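Local coordinates for protein hydrogenase-specific maturation endopeptidase (Thermococcus kodakarensis, PDB 5IJA) that probably acts as an endopeptidase that matures [NiFe] hydrogenase, the proteolytic step thought to help bring that enzyme to its active form, at residues 1-13 with 43-57. Numbering follows the deposited sequence.
Sequences MRVLILALGNELM and LANHYNGEERIVIID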
loop_
_atom_site.group_PDB
_atom_site.type_symbol
_atom_site.label_atom_id
_atom_site.label_comp_id
_atom_site.label_asym_id
_atom_site.label_seq_id
_atom_site.Cartn_x
_atom_site.Cartn_y
_atom_site.Cartn_z
ATOM N N MET A 1 -9.134 11.010 -14.834
ATOM C CA MET A 1 -8.303 10.449 -13.773
ATOM C C MET A 1 -8.657 8.993 -13.465
ATOM O O MET A 1 -9.736 8.699 -12.947
ATOM C CB MET A 1 -8.426 11.287 -12.505
ATOM C CG MET A 1 -7.465 10.860 -11.415
ATOM S SD MET A 1 -5.772 10.946 -12.008
ATOM C CE MET A 1 -5.656 12.667 -12.485
ATOM N N ARG A 2 -7.743 8.086 -13.788
ATOM C CA ARG A 2 -7.951 6.670 -13.517
ATOM C C ARG A 2 -6.940 6.228 -12.491
ATOM O O ARG A 2 -5.754 6.486 -12.646
ATOM C CB ARG A 2 -7.817 5.835 -14.783
ATOM C CG ARG A 2 -9.044 5.877 -15.669
ATOM C CD ARG A 2 -8.826 5.087 -16.937
ATOM N NE ARG A 2 -7.627 5.510 -17.652
ATOM C CZ ARG A 2 -6.609 4.705 -17.934
ATOM N NH1 ARG A 2 -6.646 3.429 -17.556
ATOM N NH2 ARG A 2 -5.556 5.173 -18.594
ATOM N N VAL A 3 -7.417 5.557 -11.453
ATOM C CA VAL A 3 -6.596 5.255 -10.284
ATOM C C VAL A 3 -6.395 3.762 -10.128
ATOM O O VAL A 3 -7.327 2.980 -10.307
ATOM C CB VAL A 3 -7.242 5.859 -9.000
ATOM C CG1 VAL A 3 -6.332 5.691 -7.789
ATOM C CG2 VAL A 3 -7.552 7.344 -9.218
ATOM N N LEU A 4 -5.157 3.349 -9.854
ATOM C CA LEU A 4 -4.868 1.942 -9.569
ATOM C C LEU A 4 -4.418 1.793 -8.123
ATOM O O LEU A 4 -3.575 2.553 -7.657
ATOM C CB LEU A 4 -3.791 1.403 -10.511
ATOM C CG LEU A 4 -3.194 0.016 -10.241
ATOM C CD1 LEU A 4 -4.243 -1.102 -10.260
ATOM C CD2 LEU A 4 -2.109 -0.277 -11.244
ATOM N N ILE A 5 -4.991 0.832 -7.409
ATOM C CA ILE A 5 -4.608 0.591 -6.018
ATOM C C ILE A 5 -3.716 -0.640 -5.948
ATOM O O ILE A 5 -4.053 -1.674 -6.506
ATOM C CB ILE A 5 -5.853 0.423 -5.137
ATOM C CG1 ILE A 5 -6.633 1.750 -5.098
ATOM C CG2 ILE A 5 -5.476 -0.049 -3.748
ATOM C CD1 ILE A 5 -8.032 1.618 -4.570
ATOM N N LEU A 6 -2.553 -0.505 -5.313
ATOM C CA LEU A 6 -1.630 -1.616 -5.120
ATOM C C LEU A 6 -1.638 -2.024 -3.660
ATOM O O LEU A 6 -1.226 -1.252 -2.810
ATOM C CB LEU A 6 -0.209 -1.235 -5.529
ATOM C CG LEU A 6 0.002 -0.705 -6.942
ATOM C CD1 LEU A 6 1.494 -0.502 -7.191
ATOM C CD2 LEU A 6 -0.618 -1.649 -7.956
ATOM N N ALA A 7 -2.112 -3.231 -3.368
ATOM C CA ALA A 7 -2.129 -3.707 -1.994
ATOM C C ALA A 7 -0.924 -4.588 -1.749
ATOM O O ALA A 7 -0.725 -5.567 -2.470
ATOM C CB ALA A 7 -3.414 -4.468 -1.707
ATOM N N LEU A 8 -0.149 -4.251 -0.721
ATOM C CA LEU A 8 1.087 -4.951 -0.387
ATOM C C LEU A 8 0.918 -5.624 0.951
ATOM O O LEU A 8 0.069 -5.223 1.741
ATOM C CB LEU A 8 2.296 -4.001 -0.303
ATOM C CG LEU A 8 2.557 -2.895 -1.331
ATOM C CD1 LEU A 8 3.990 -2.393 -1.256
ATOM C CD2 LEU A 8 2.219 -3.338 -2.726
ATOM N N GLY A 9 1.753 -6.626 1.216
ATOM C CA GLY A 9 1.768 -7.273 2.514
ATOM C C GLY A 9 1.771 -8.789 2.434
ATOM O O GLY A 9 1.782 -9.377 1.354
ATOM N N ASN A 10 1.773 -9.414 3.608
ATOM C CA ASN A 10 1.710 -10.864 3.738
ATOM C C ASN A 10 0.568 -11.208 4.684
ATOM O O ASN A 10 0.608 -10.884 5.872
ATOM C CB ASN A 10 3.035 -11.419 4.253
ATOM C CG ASN A 10 3.038 -12.942 4.365
ATOM O OD1 ASN A 10 2.061 -13.620 4.016
ATOM N ND2 ASN A 10 4.152 -13.482 4.840
ATOM N N GLU A 11 -0.454 -11.845 4.139
ATOM C CA GLU A 11 -1.658 -12.128 4.895
ATOM C C GLU A 11 -1.436 -13.151 6.008
ATOM O O GLU A 11 -2.217 -13.232 6.955
ATOM C CB GLU A 11 -2.744 -12.625 3.958
ATOM C CG GLU A 11 -4.127 -12.647 4.566
ATOM C CD GLU A 11 -5.099 -13.464 3.749
ATOM O OE1 GLU A 11 -6.291 -13.515 4.127
ATOM O OE2 GLU A 11 -4.665 -14.063 2.737
ATOM N N LEU A 12 -0.370 -13.933 5.899
ATOM C CA LEU A 12 -0.107 -14.963 6.898
ATOM C C LEU A 12 0.665 -14.442 8.116
ATOM O O LEU A 12 1.064 -15.218 8.988
ATOM C CB LEU A 12 0.655 -16.120 6.247
ATOM C CG LEU A 12 -0.182 -17.242 5.617
ATOM C CD1 LEU A 12 -1.080 -16.761 4.491
ATOM C CD2 LEU A 12 0.719 -18.390 5.147
ATOM N N MET A 13 0.893 -13.136 8.184
ATOM C CA MET A 13 1.673 -12.579 9.288
ATOM C C MET A 13 0.866 -11.520 10.037
ATOM O O MET A 13 1.400 -10.471 10.431
ATOM C CB MET A 13 2.993 -11.988 8.790
ATOM C CG MET A 13 3.980 -13.033 8.303
ATOM S SD MET A 13 4.264 -14.320 9.537
ATOM C CE MET A 13 5.358 -13.469 10.674
ATOM N N LEU A 43 2.696 -6.214 -11.431
ATOM C CA LEU A 43 2.186 -5.014 -12.037
ATOM C C LEU A 43 2.419 -4.983 -13.552
ATOM O O LEU A 43 1.690 -4.312 -14.282
ATOM C CB LEU A 43 2.841 -3.805 -11.370
ATOM C CG LEU A 43 2.449 -2.406 -11.846
ATOM C CD1 LEU A 43 0.971 -2.111 -11.689
ATOM C CD2 LEU A 43 3.273 -1.431 -11.052
ATOM N N ALA A 44 3.464 -5.661 -14.015
ATOM C CA ALA A 44 3.765 -5.661 -15.446
ATOM C C ALA A 44 2.548 -6.080 -16.271
ATOM O O ALA A 44 2.194 -5.433 -17.266
ATOM C CB ALA A 44 4.949 -6.578 -15.737
ATOM N N ASN A 45 1.878 -7.133 -15.821
ATOM C CA ASN A 45 0.720 -7.658 -16.531
ATOM C C ASN A 45 -0.567 -6.866 -16.311
ATOM O O ASN A 45 -1.556 -7.063 -17.024
ATOM C CB ASN A 45 0.487 -9.118 -16.132
ATOM C CG ASN A 45 1.583 -10.032 -16.623
ATOM O OD1 ASN A 45 2.047 -9.897 -17.754
ATOM N ND2 ASN A 45 2.008 -10.966 -15.778
ATOM N N HIS A 46 -0.566 -5.967 -15.334
ATOM C CA HIS A 46 -1.815 -5.356 -14.903
ATOM C C HIS A 46 -1.956 -3.869 -15.257
ATOM O O HIS A 46 -3.056 -3.383 -15.524
ATOM C CB HIS A 46 -1.963 -5.531 -13.390
ATOM C CG HIS A 46 -3.297 -5.099 -12.860
ATOM N ND1 HIS A 46 -4.390 -5.940 -12.816
ATOM C CD2 HIS A 46 -3.718 -3.912 -12.365
ATOM C CE1 HIS A 46 -5.422 -5.293 -12.307
ATOM N NE2 HIS A 46 -5.045 -4.058 -12.033
ATOM N N TYR A 47 -0.846 -3.141 -15.226
ATOM C CA TYR A 47 -0.890 -1.691 -15.407
ATOM C C TYR A 47 -1.499 -1.312 -16.753
ATOM O O TYR A 47 -1.182 -1.923 -17.773
ATOM C CB TYR A 47 0.514 -1.098 -15.294
ATOM C CG TYR A 47 0.509 0.416 -15.396
ATOM C CD1 TYR A 47 -0.122 1.192 -14.432
ATOM C CD2 TYR A 47 1.155 1.065 -16.441
ATOM C CE1 TYR A 47 -0.141 2.574 -14.521
ATOM C CE2 TYR A 47 1.142 2.449 -16.540
ATOM C CZ TYR A 47 0.503 3.195 -15.575
ATOM O OH TYR A 47 0.492 4.569 -15.661
ATOM N N ASN A 48 -2.367 -0.307 -16.748
ATOM C CA ASN A 48 -3.063 0.124 -17.959
ATOM C C ASN A 48 -3.066 1.641 -18.116
ATOM O O ASN A 48 -4.057 2.236 -18.556
ATOM C CB ASN A 48 -4.502 -0.408 -17.953
ATOM C CG ASN A 48 -5.196 -0.265 -19.308
ATOM O OD1 ASN A 48 -4.579 -0.432 -20.362
ATOM N ND2 ASN A 48 -6.483 0.056 -19.278
ATOM N N GLY A 49 -1.964 2.280 -17.735
ATOM C CA GLY A 49 -1.812 3.714 -17.958
ATOM C C GLY A 49 -2.446 4.613 -16.909
ATOM O O GLY A 49 -2.569 5.831 -17.114
ATOM N N GLU A 50 -2.833 4.029 -15.775
ATOM C CA GLU A 50 -3.488 4.787 -14.710
ATOM C C GLU A 50 -2.591 5.934 -14.293
ATOM O O GLU A 50 -1.376 5.782 -14.252
ATOM C CB GLU A 50 -3.817 3.904 -13.501
ATOM C CG GLU A 50 -4.932 2.897 -13.715
ATOM C CD GLU A 50 -4.514 1.670 -14.502
ATOM O OE1 GLU A 50 -3.309 1.471 -14.771
ATOM O OE2 GLU A 50 -5.411 0.879 -14.853
ATOM N N GLU A 51 -3.195 7.092 -14.028
ATOM C CA GLU A 51 -2.421 8.302 -13.783
ATOM C C GLU A 51 -2.138 8.518 -12.303
ATOM O O GLU A 51 -1.337 9.379 -11.949
ATOM C CB GLU A 51 -3.151 9.531 -14.350
ATOM C CG GLU A 51 -3.429 9.467 -15.862
ATOM C CD GLU A 51 -4.870 9.080 -16.197
ATOM O OE1 GLU A 51 -5.460 8.230 -15.490
ATOM O OE2 GLU A 51 -5.419 9.642 -17.170
ATOM N N ARG A 52 -2.833 7.762 -11.453
ATOM C CA ARG A 52 -2.640 7.815 -10.013
ATOM C C ARG A 52 -2.498 6.395 -9.497
ATOM O O ARG A 52 -3.261 5.511 -9.898
ATOM C CB ARG A 52 -3.801 8.517 -9.318
ATOM C CG ARG A 52 -3.612 8.706 -7.807
ATOM C CD ARG A 52 -4.750 9.553 -7.233
ATOM N NE ARG A 52 -4.735 10.892 -7.828
ATOM C CZ ARG A 52 -5.775 11.724 -7.851
ATOM N NH1 ARG A 52 -6.933 11.364 -7.318
ATOM N NH2 ARG A 52 -5.661 12.916 -8.421
ATOM N N ILE A 53 -1.487 6.177 -8.665
ATOM C CA ILE A 53 -1.263 4.871 -8.020
ATOM C C ILE A 53 -1.348 5.028 -6.507
ATOM O O ILE A 53 -0.645 5.854 -5.928
ATOM C CB ILE A 53 0.120 4.302 -8.359
ATOM C CG1 ILE A 53 0.336 4.208 -9.875
ATOM C CG2 ILE A 53 0.327 2.944 -7.708
ATOM C CD1 ILE A 53 -0.613 3.302 -10.575
ATOM N N VAL A 54 -2.170 4.219 -5.853
ATOM C CA VAL A 54 -2.309 4.309 -4.413
ATOM C C VAL A 54 -1.801 3.019 -3.782
ATOM O O VAL A 54 -2.424 1.974 -3.939
ATOM C CB VAL A 54 -3.756 4.524 -4.020
ATOM C CG1 VAL A 54 -3.891 4.470 -2.520
ATOM C CG2 VAL A 54 -4.253 5.856 -4.592
ATOM N N ILE A 55 -0.676 3.098 -3.083
ATOM C CA ILE A 55 -0.059 1.923 -2.457
ATOM C C ILE A 55 -0.539 1.812 -1.022
ATOM O O ILE A 55 -0.523 2.794 -0.294
ATOM C CB ILE A 55 1.470 2.032 -2.520
ATOM C CG1 ILE A 55 1.912 1.998 -3.973
ATOM C CG2 ILE A 55 2.155 0.906 -1.747
ATOM C CD1 ILE A 55 3.304 2.521 -4.160
ATOM N N ILE A 56 -0.992 0.644 -0.619
ATOM C CA ILE A 56 -1.441 0.430 0.735
ATOM C C ILE A 56 -0.636 -0.695 1.351
ATOM O O ILE A 56 -0.549 -1.743 0.806
ATOM C CB ILE A 56 -2.938 0.100 0.832
ATOM C CG1 ILE A 56 -3.784 1.070 0.038
ATOM C CG2 ILE A 56 -3.391 0.144 2.266
ATOM C CD1 ILE A 56 -5.258 0.902 0.233
ATOM N N ASP A 57 -0.050 -0.425 2.499
ATOM C CA ASP A 57 0.872 -1.328 3.133
ATOM C C ASP A 57 0.813 -1.322 4.649
ATOM O O ASP A 57 0.503 -0.338 5.246
ATOM C CB ASP A 57 2.276 -0.966 2.687
ATOM C CG ASP A 57 3.288 -2.055 2.960
ATOM O OD1 ASP A 57 2.913 -3.152 3.340
ATOM O OD2 ASP A 57 4.468 -1.790 2.794
#
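The guanidinium of Arg2 closes end-on around one backbone oxygen, Asn48 O, with NH1 at 3.0 Å and NH2 at 3.3 Å, and that oxygen lies in the guanidinium plane. NH1 also has a long salt bridge to Glu50 OE2 (3.9 Å), while Glu51 OE1 takes the Arg2 backbone N-H at 2.9 Å from above its carboxylate plane. Behind this grip, Glu50 bends at chi2 (78°), which lays CG against Leu4 CB and brings OE1 back to accept from Asn48 N (2.8 Å) through its syn lone pair. Shortening Glu50 to an alanine is likely to cost Asn48 N this acceptor and Arg2 NH1 its long salt bridge, leaving the 48-50 loop less firmly held. Further along, Leu4 sends CD2 to Leu43 CD1 (3.6 Å) and CD1 to the edge of the His46 ring, whose NE2 is hydrogen-bonded to Asn32 OD1. Leu6 CD1 rests on Ile53 CG2, and Val3 meets Val54 on the other face. Backbone bonds from Leu4 N to Arg52 O through Leu8 N to Ile56 O keep the strands in parallel register. Helices 18-28 and 88-103 cover opposite faces of strand 3-8 and its neighbour 52-59, the sheet's middle strand, giving an alpha/beta/alpha sandwich consistent with the hydrogenase maturation protease family.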